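Local atomic coordinates of tyrosine specific protein phosphatase, putative (Trypanosoma brucei, PDB entry 3M4U), a protein that dephosphorylates the nucleolar protein NOPP44/46, probably as a protein tyrosine phosphatase, and acts as a switch in the parasite life cycle. Residues P104-T109 / P224-C229; G81-I84 / H90-V93; D116-L121 / E133-E138. All coordinates share one frame; numbering follows the deposited sequence.

Contact 1 of 3, residues P104-T109 / P224-C229; sequences PDFLET and PILVHC
F106 on helix 103-112 faces L226 and H228 on strand 225-228. The helix packs against one face of the central sheet. Its backbone is regular here: E108 N donates to P104 O at 2.8 Å, and T109 N donates to D105 O. The T109 hydroxyl also bonds back to the chain, with OG1 2.9 Å from D105 O. The T109 amide and hydroxyl reach that carbonyl oxygen from opposite faces of its plane. On the strand, L226 and H228 are two residues apart and project from the same face toward the helix.

The contact is carried by one ring. F106 has CG anti to the backbone N (chi1 -178°), which sends the phenyl group off the helix to the strand. Its leading atoms are CE1 and CZ. F106 CE1 meets L226 CD1 at 4.0 Å, and L226 CD2 touches both leading atoms of the phenyl ring. F106 CZ comes to 4.0 Å from H228 CD2. The two rings form an offset edge-to-face pair, with the edge of F106 turned to the face of H228. Their centroids are 5.7 Å apart and the planes stand at 85°. L226 CD2 also lies in the plane of the imidazole, at its edge.

The polar ends of H228 are used away from the helix. ND1 makes a weak bond to C229 O, and NE2 is hydrogen-bonded to Y135 OH, whose ring also meets F106 edge-to-face. H228 and C229 open the HCX5R signature motif of protein tyrosine phosphatases. Packing from the helix side and the NE2 bond to Y135 OH probably restrain the imidazole just ahead of the phosphate-binding loop, and the ND1 bond adds little.

Contact 2 of 3, residues G81-I84 / H90-V93; sequences GNLI and HTFV
L83 and I84 pair with V93 and F92 in an antiparallel beta hairpin formed by strands 81-84 and 92-95. I84 and F92 are the hydrogen-bonded pair. I84 N reaches F92 O at 2.7 Å, and F92 N reaches I84 O at 3.0 Å. L83 and V93 are the next, non-hydrogen-bonded pair.

The side chain of L83 can be followed outward. Its CB leaves on the sheet face that also carries V93. CG lies anti to the backbone N (chi1 -172°), which carries the branch toward the neighbouring strand. L83 CG is then 4.2 Å from F92 O. One step on, L83 CD1 comes to 3.6 Å from the same F92 O. L83 CD1 is also 4.4 Å from T91 OG1 and from V93 CG2. Only the approach to V93 is an apolar contact. The other two place a methyl near oxygens. Y62 of strand 61-62 adjoins both L83 and V93 on this face.

The other face carries I84 and F92. I84 CB and F92 CB are 4.2 Å apart, but the ends of the two side chains diverge. I84 goes to M266 and K269 of helix 258-269. F92 packs on I225 and V227, and its ring meets Y243 edge-to-face. The hairpin therefore has packing on both of its faces and is built into the main sheet of the phosphatase fold. N82 extends the pairing past V93 through its backbone, which bonds to A94. Between the two bonded positions the strands also touch by CA-H...O contacts: V93 CA lies 3.3 Å from N82 O, with an angle of 148° at the hydrogen.

Contact 3 of 3, residues D116-L121 / E133-E138; sequences DLVVML and ERYWPE
M120 and V118 of strand 117-120 meet Y135 and W136 of the loop that follows strand 129-130. The backbones stay well apart, so side chains span the gap. The loop residues belong to the counterpart of the KCxxYWP motif of the protein tyrosine phosphatase family.

The main interactions are Met-aromatic. M120 is extended, with CG anti to the backbone N (chi1 173°) and the rest of the chain straight. This delivers the sulfur to both rings. M120 SD is 4.8 Å from the centroid of the six-membered ring of W136 and 5.3 Å from that of Y135. Both approaches are oblique. The methionine chain runs across the indole. Its terminal methyl M120 CE continues to the edge of that ring system, in its plane, 3.9 Å from W136 CH2.

Van der Waals contacts gather at the tyrosine oxygen. V118 CG1 touches Y135 OH at 3.7 Å. M120 SD also approaches Y135 OH, at 3.9 Å.

Within the loop the flat groups are layered. W136 CE3 lies over the centre of the Y135 ring. R134 CG lies over one face of the W136 indole, 3.4 Å above its plane. R175 makes a cation-pi contact with W136.

Polar bonds of R134 fix the loop on the side away from the strand. R134 NE donates to W136 O at 2.7 Å in a nearly straight bond, and R134 also forms a salt bridge with E141.

On the sheet side, the thioether and the valine methyl lie against the tyrosine end. V118 CG1 and M120 SD lie beside the hydroxyl that bonds H228 NE2, an arrangement consistent with the hydroxyl helping to place H228 beside the signature cysteine.

The three contacts share the main mixed sheet. Strand 225-228 of contact 1 lies between strand 92-95 of contact 2 and strand 117-120 of contact 3, parallel to both. V227 N bonds to V93 O on one flank, and L226 O accepts from V119 N on the other. Contact 1 lies with its centre 10 Å from that of contact 2 and 9 Å from that of contact 3. Contacts 2 and 3 are about 17 Å apart between centres and do not touch. Along the chain the hairpin closes first. Helix 103-112 then opens contact 1, and contact 3 is nested inside its loop. Neighbouring strands thus frame the strand leading into the phosphatase signature motif.

Contact 1 of 3, residues P104-T109 / P224-C229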
loop_
_atom_site.group_PDB
_atom_site.type_symbol
_atom_site.label_atom_id
_atom_site.label_comp_id
_atom_site.label_asym_id
_atom_site.label_seq_id
_atom_site.Cartn_x
_atom_site.Cartn_y
_atom_site.Cartn_z
ATOM N N PRO A 104 -14.808 7.200 -8.880
ATOM C CA PRO A 104 -14.679 7.288 -10.348
ATOM C C PRO A 104 -13.246 7.612 -10.764
ATOM O O PRO A 104 -12.732 6.995 -11.690
ATOM C CB PRO A 104 -15.629 8.438 -10.728
ATOM C CG PRO A 104 -16.668 8.443 -9.628
ATOM C CD PRO A 104 -15.943 7.995 -8.363
ATOM N N ASP A 105 -12.602 8.552 -10.076
ATOM C CA ASP A 105 -11.201 8.876 -10.356
ATOM C C ASP A 105 -10.258 7.690 -10.105
ATOM O O ASP A 105 -9.333 7.448 -10.880
ATOM C CB ASP A 105 -10.770 10.081 -9.524
ATOM C CG ASP A 105 -11.095 11.411 -10.205
ATOM O OD1 ASP A 105 -11.323 11.427 -11.444
ATOM O OD2 ASP A 105 -11.094 12.446 -9.503
ATOM N N PHE A 106 -10.508 6.959 -9.020
ATOM C CA PHE A 106 -9.730 5.775 -8.659
ATOM C C PHE A 106 -9.855 4.718 -9.759
ATOM O O PHE A 106 -8.859 4.287 -10.366
ATOM C CB PHE A 106 -10.237 5.228 -7.311
ATOM C CG PHE A 106 -9.480 4.025 -6.806
ATOM C CD1 PHE A 106 -8.225 4.164 -6.213
ATOM C CD2 PHE A 106 -10.029 2.757 -6.901
ATOM C CE1 PHE A 106 -7.535 3.061 -5.734
ATOM C CE2 PHE A 106 -9.348 1.651 -6.423
ATOM C CZ PHE A 106 -8.094 1.802 -5.839
ATOM N N LEU A 107 -11.093 4.309 -10.018
ATOM C CA LEU A 107 -11.373 3.343 -11.068
ATOM C C LEU A 107 -10.839 3.805 -12.416
ATOM O O LEU A 107 -10.302 2.996 -13.170
ATOM C CB LEU A 107 -12.872 3.106 -11.179
ATOM C CG LEU A 107 -13.532 2.615 -9.898
ATOM C CD1 LEU A 107 -15.021 2.429 -10.157
ATOM C CD2 LEU A 107 -12.857 1.324 -9.410
ATOM N N GLU A 108 -10.998 5.094 -12.726
ATOM C CA GLU A 108 -10.599 5.597 -14.040
ATOM C C GLU A 108 -9.105 5.421 -14.209
ATOM O O GLU A 108 -8.611 5.061 -15.278
ATOM C CB GLU A 108 -10.952 7.077 -14.219
ATOM C CG GLU A 108 -10.058 7.768 -15.249
ATOM C CD GLU A 108 -10.544 9.159 -15.653
ATOM O OE1 GLU A 108 -11.426 9.721 -14.957
ATOM O OE2 GLU A 108 -10.029 9.689 -16.672
ATOM N N THR A 109 -8.390 5.676 -13.125
ATOM C CA THR A 109 -6.949 5.598 -13.154
ATOM C C THR A 109 -6.508 4.161 -13.399
ATOM O O THR A 109 -5.674 3.892 -14.271
ATOM C CB THR A 109 -6.358 6.184 -11.868
ATOM O OG1 THR A 109 -6.569 7.604 -11.871
ATOM C CG2 THR A 109 -4.876 5.913 -11.797
ATOM N N PRO A 224 2.598 0.155 -12.732
ATOM C CA PRO A 224 2.790 0.153 -11.280
ATOM C C PRO A 224 1.816 -0.810 -10.658
ATOM O O PRO A 224 0.743 -1.061 -11.222
ATOM C CB PRO A 224 2.398 1.576 -10.868
ATOM C CG PRO A 224 2.598 2.390 -12.092
ATOM C CD PRO A 224 2.273 1.496 -13.244
ATOM N N ILE A 225 2.205 -1.370 -9.522
ATOM C CA ILE A 225 1.286 -2.139 -8.709
ATOM C C ILE A 225 0.749 -1.150 -7.717
ATOM O O ILE A 225 1.526 -0.464 -7.046
ATOM C CB ILE A 225 1.999 -3.287 -7.967
ATOM C CG1 ILE A 225 2.431 -4.364 -8.974
ATOM C CG2 ILE A 225 1.083 -3.864 -6.869
ATOM C CD1 ILE A 225 3.299 -5.466 -8.389
ATOM N N LEU A 226 -0.577 -1.042 -7.649
ATOM C CA LEU A 226 -1.190 -0.116 -6.709
ATOM C C LEU A 226 -1.507 -0.768 -5.379
ATOM O O LEU A 226 -2.232 -1.764 -5.309
ATOM C CB LEU A 226 -2.442 0.532 -7.289
ATOM C CG LEU A 226 -3.111 1.556 -6.367
ATOM C CD1 LEU A 226 -3.813 2.616 -7.192
ATOM C CD2 LEU A 226 -4.090 0.900 -5.384
ATOM N N VAL A 227 -0.976 -0.172 -4.323
ATOM C CA VAL A 227 -1.209 -0.640 -2.963
ATOM C C VAL A 227 -1.854 0.488 -2.178
ATOM O O VAL A 227 -1.394 1.633 -2.217
ATOM C CB VAL A 227 0.130 -1.023 -2.277
ATOM C CG1 VAL A 227 -0.087 -1.440 -0.816
ATOM C CG2 VAL A 227 0.859 -2.110 -3.072
ATOM N N HIS A 228 -2.925 0.178 -1.469
ATOM C CA HIS A 228 -3.535 1.160 -0.598
ATOM C C HIS A 228 -4.005 0.505 0.659
ATOM O O HIS A 228 -4.077 -0.722 0.760
ATOM C CB HIS A 228 -4.686 1.920 -1.283
ATOM C CG HIS A 228 -5.960 1.141 -1.438
ATOM N ND1 HIS A 228 -6.950 1.132 -0.472
ATOM C CD2 HIS A 228 -6.432 0.399 -2.469
ATOM C CE1 HIS A 228 -7.966 0.398 -0.899
ATOM N NE2 HIS A 228 -7.680 -0.061 -2.104
ATOM N N CYS A 229 -4.296 1.330 1.646
ATOM C CA CYS A 229 -5.021 0.836 2.781
ATOM C C CYS A 229 -5.668 2.168 3.065
ATOM O O CYS A 229 -5.706 3.004 2.167
ATOM C CB CYS A 229 -4.126 0.599 3.957
#

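Contact 2 of 3, residues G81-I84 / H90-V93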
loop_
_atom_site.group_PDB
_atom_site.type_symbol
_atom_site.label_atom_id
_atom_site.label_comp_id
_atom_site.label_asym_id
_atom_site.label_seq_id
_atom_site.Cartn_x
_atom_site.Cartn_y
_atom_site.Cartn_z
ATOM N N GLY A 81 -2.510 9.730 -4.194
ATOM C CA GLY A 81 -1.533 8.677 -4.277
ATOM C C GLY A 81 -0.182 9.193 -4.709
ATOM O O GLY A 81 -0.051 10.317 -5.209
ATOM N N ASN A 82 0.829 8.353 -4.522
ATOM C CA ASN A 82 2.183 8.698 -4.924
ATOM C C ASN A 82 2.851 7.540 -5.630
ATOM O O ASN A 82 2.608 6.369 -5.303
ATOM C CB ASN A 82 3.007 9.149 -3.707
ATOM C CG ASN A 82 2.659 10.560 -3.263
ATOM O OD1 ASN A 82 3.088 11.534 -3.884
ATOM N ND2 ASN A 82 1.863 10.678 -2.207
ATOM N N LEU A 83 3.688 7.872 -6.609
ATOM C CA LEU A 83 4.515 6.876 -7.262
ATOM C C LEU A 83 5.678 6.546 -6.343
ATOM O O LEU A 83 6.380 7.444 -5.886
ATOM C CB LEU A 83 5.064 7.401 -8.582
ATOM C CG LEU A 83 5.772 6.318 -9.398
ATOM C CD1 LEU A 83 4.745 5.295 -9.884
ATOM C CD2 LEU A 83 6.548 6.922 -10.562
ATOM N N ILE A 84 5.865 5.260 -6.072
ATOM C CA ILE A 84 6.987 4.796 -5.270
ATOM C C ILE A 84 7.904 3.920 -6.115
ATOM O O ILE A 84 7.687 2.711 -6.263
ATOM C CB ILE A 84 6.522 3.996 -4.036
ATOM C CG1 ILE A 84 5.438 4.756 -3.260
ATOM C CG2 ILE A 84 7.708 3.666 -3.141
ATOM C CD1 ILE A 84 5.782 6.172 -2.963
ATOM N N HIS A 90 9.520 -4.005 -9.809
ATOM C CA HIS A 90 8.225 -3.334 -9.748
ATOM C C HIS A 90 8.313 -1.908 -9.209
ATOM O O HIS A 90 9.155 -1.591 -8.355
ATOM C CB HIS A 90 7.262 -4.127 -8.871
ATOM C CG HIS A 90 7.034 -5.525 -9.346
ATOM N ND1 HIS A 90 6.393 -5.814 -10.527
ATOM C CD2 HIS A 90 7.344 -6.722 -8.787
ATOM C CE1 HIS A 90 6.323 -7.123 -10.686
ATOM N NE2 HIS A 90 6.893 -7.692 -9.641
ATOM N N THR A 91 7.431 -1.054 -9.719
ATOM C CA THR A 91 7.177 0.249 -9.105
ATOM C C THR A 91 5.774 0.193 -8.485
ATOM O O THR A 91 4.971 -0.670 -8.839
ATOM C CB THR A 91 7.319 1.429 -10.117
ATOM O OG1 THR A 91 6.289 1.357 -11.115
ATOM C CG2 THR A 91 8.669 1.375 -10.809
ATOM N N PHE A 92 5.485 1.099 -7.557
ATOM C CA PHE A 92 4.241 1.033 -6.798
ATOM C C PHE A 92 3.515 2.360 -6.762
ATOM O O PHE A 92 4.130 3.421 -6.870
ATOM C CB PHE A 92 4.507 0.563 -5.364
ATOM C CG PHE A 92 5.066 -0.834 -5.284
ATOM C CD1 PHE A 92 4.222 -1.931 -5.200
ATOM C CD2 PHE A 92 6.425 -1.049 -5.313
ATOM C CE1 PHE A 92 4.732 -3.226 -5.141
ATOM C CE2 PHE A 92 6.944 -2.338 -5.259
ATOM C CZ PHE A 92 6.093 -3.425 -5.164
ATOM N N VAL A 93 2.193 2.285 -6.624
ATOM C CA VAL A 93 1.402 3.450 -6.267
ATOM C C VAL A 93 0.847 3.245 -4.868
ATOM O O VAL A 93 0.159 2.249 -4.592
ATOM C CB VAL A 93 0.247 3.688 -7.258
ATOM C CG1 VAL A 93 -0.539 4.915 -6.853
ATOM C CG2 VAL A 93 0.779 3.833 -8.668
#

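Contact 3 of 3, residues D116-L121 / E133-E138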
loop_
_atom_site.group_PDB
_atom_site.type_symbol
_atom_site.label_atom_id
_atom_site.label_comp_id
_atom_site.label_asym_id
_atom_site.label_seq_id
_atom_site.Cartn_x
_atom_site.Cartn_y
_atom_site.Cartn_z
ATOM N N ASP A 116 -2.574 -3.704 -13.395
ATOM C CA ASP A 116 -2.987 -5.117 -13.401
ATOM C C ASP A 116 -3.281 -5.642 -11.997
ATOM O O ASP A 116 -4.151 -6.500 -11.809
ATOM C CB ASP A 116 -1.930 -5.991 -14.080
ATOM C CG ASP A 116 -1.696 -5.606 -15.536
ATOM O OD1 ASP A 116 -2.692 -5.398 -16.275
ATOM O OD2 ASP A 116 -0.513 -5.506 -15.937
ATOM N N LEU A 117 -2.564 -5.106 -11.013
ATOM C CA LEU A 117 -2.741 -5.542 -9.640
ATOM C C LEU A 117 -3.010 -4.377 -8.687
ATOM O O LEU A 117 -2.315 -3.361 -8.714
ATOM C CB LEU A 117 -1.517 -6.331 -9.176
ATOM C CG LEU A 117 -1.555 -6.904 -7.758
ATOM C CD1 LEU A 117 -2.746 -7.850 -7.574
ATOM C CD2 LEU A 117 -0.245 -7.610 -7.440
ATOM N N VAL A 118 -4.039 -4.546 -7.861
ATOM C CA VAL A 118 -4.345 -3.649 -6.747
ATOM C C VAL A 118 -4.352 -4.417 -5.436
ATOM O O VAL A 118 -5.081 -5.397 -5.306
ATOM C CB VAL A 118 -5.736 -3.041 -6.889
ATOM C CG1 VAL A 118 -6.226 -2.545 -5.522
ATOM C CG2 VAL A 118 -5.713 -1.932 -7.938
ATOM N N VAL A 119 -3.546 -3.979 -4.468
ATOM C CA VAL A 119 -3.519 -4.605 -3.144
ATOM C C VAL A 119 -4.128 -3.683 -2.081
ATOM O O VAL A 119 -3.742 -2.509 -1.971
ATOM C CB VAL A 119 -2.073 -5.040 -2.735
ATOM C CG1 VAL A 119 -2.091 -5.849 -1.432
ATOM C CG2 VAL A 119 -1.418 -5.869 -3.847
ATOM N N MET A 120 -5.096 -4.214 -1.330
ATOM C CA MET A 120 -5.838 -3.457 -0.312
ATOM C C MET A 120 -5.590 -4.054 1.077
ATOM O O MET A 120 -5.925 -5.230 1.326
ATOM C CB MET A 120 -7.339 -3.482 -0.626
ATOM C CG MET A 120 -8.266 -2.867 0.435
ATOM S SD MET A 120 -9.976 -2.787 -0.163
ATOM C CE MET A 120 -10.839 -1.949 1.169
ATOM N N LEU A 121 -5.012 -3.249 1.974
ATOM C CA LEU A 121 -4.540 -3.751 3.266
ATOM C C LEU A 121 -5.491 -3.420 4.396
ATOM O O LEU A 121 -5.132 -3.469 5.588
ATOM C CB LEU A 121 -3.138 -3.217 3.571
ATOM C CG LEU A 121 -2.170 -3.543 2.440
ATOM C CD1 LEU A 121 -0.845 -2.821 2.609
ATOM C CD2 LEU A 121 -1.972 -5.060 2.347
ATOM N N GLU A 133 -14.111 2.469 1.189
ATOM C CA GLU A 133 -15.367 2.458 0.457
ATOM C C GLU A 133 -15.312 1.317 -0.535
ATOM O O GLU A 133 -14.392 1.233 -1.348
ATOM C CB GLU A 133 -15.562 3.798 -0.271
ATOM C CG GLU A 133 -16.877 3.932 -1.038
ATOM C CD GLU A 133 -18.111 4.056 -0.129
ATOM O OE1 GLU A 133 -17.971 4.425 1.063
ATOM O OE2 GLU A 133 -19.231 3.795 -0.621
ATOM N N ARG A 134 -16.302 0.440 -0.478
ATOM C CA ARG A 134 -16.336 -0.720 -1.359
ATOM C C ARG A 134 -16.502 -0.310 -2.829
ATOM O O ARG A 134 -17.356 0.517 -3.172
ATOM C CB ARG A 134 -17.456 -1.649 -0.915
ATOM C CG ARG A 134 -17.504 -2.961 -1.639
ATOM C CD ARG A 134 -18.792 -3.683 -1.315
ATOM N NE ARG A 134 -19.562 -3.768 -2.543
ATOM C CZ ARG A 134 -20.872 -3.611 -2.636
ATOM N NH1 ARG A 134 -21.605 -3.382 -1.557
ATOM N NH2 ARG A 134 -21.440 -3.694 -3.823
ATOM N N TYR A 135 -15.666 -0.866 -3.693
ATOM C CA TYR A 135 -15.704 -0.538 -5.117
ATOM C C TYR A 135 -15.746 -1.808 -5.937
ATOM O O TYR A 135 -15.387 -1.808 -7.102
ATOM C CB TYR A 135 -14.476 0.292 -5.538
ATOM C CG TYR A 135 -13.127 -0.268 -5.083
ATOM C CD1 TYR A 135 -12.396 -1.139 -5.891
ATOM C CD2 TYR A 135 -12.580 0.096 -3.847
ATOM C CE1 TYR A 135 -11.164 -1.631 -5.495
ATOM C CE2 TYR A 135 -11.341 -0.399 -3.430
ATOM C CZ TYR A 135 -10.645 -1.265 -4.256
ATOM O OH TYR A 135 -9.424 -1.758 -3.840
ATOM N N TRP A 136 -16.163 -2.898 -5.326
ATOM C CA TRP A 136 -16.328 -4.138 -6.065
ATOM C C TRP A 136 -17.733 -4.683 -5.848
ATOM O O TRP A 136 -18.329 -4.497 -4.778
ATOM C CB TRP A 136 -15.308 -5.169 -5.597
ATOM C CG TRP A 136 -15.411 -5.445 -4.142
ATOM C CD1 TRP A 136 -16.215 -6.354 -3.543
ATOM C CD2 TRP A 136 -14.696 -4.782 -3.095
ATOM N NE1 TRP A 136 -16.045 -6.315 -2.178
ATOM C CE2 TRP A 136 -15.114 -5.355 -1.879
ATOM C CE3 TRP A 136 -13.743 -3.759 -3.069
ATOM C CZ2 TRP A 136 -14.610 -4.944 -0.641
ATOM C CZ3 TRP A 136 -13.246 -3.339 -1.835
ATOM C CH2 TRP A 136 -13.674 -3.941 -0.641
ATOM N N PRO A 137 -18.271 -5.378 -6.854
ATOM C CA PRO A 137 -19.573 -6.013 -6.605
ATOM C C PRO A 137 -19.493 -7.050 -5.466
ATOM O O PRO A 137 -18.488 -7.756 -5.328
ATOM C CB PRO A 137 -19.899 -6.689 -7.944
ATOM C CG PRO A 137 -19.029 -5.983 -8.963
ATOM C CD PRO A 137 -17.781 -5.597 -8.228
ATOM N N GLU A 138 -20.535 -7.120 -4.646
ATOM C CA GLU A 138 -20.620 -8.138 -3.600
ATOM C C GLU A 138 -21.700 -9.150 -3.962
ATOM O O GLU A 138 -22.305 -9.060 -5.023
ATOM C CB GLU A 138 -20.918 -7.498 -2.245
#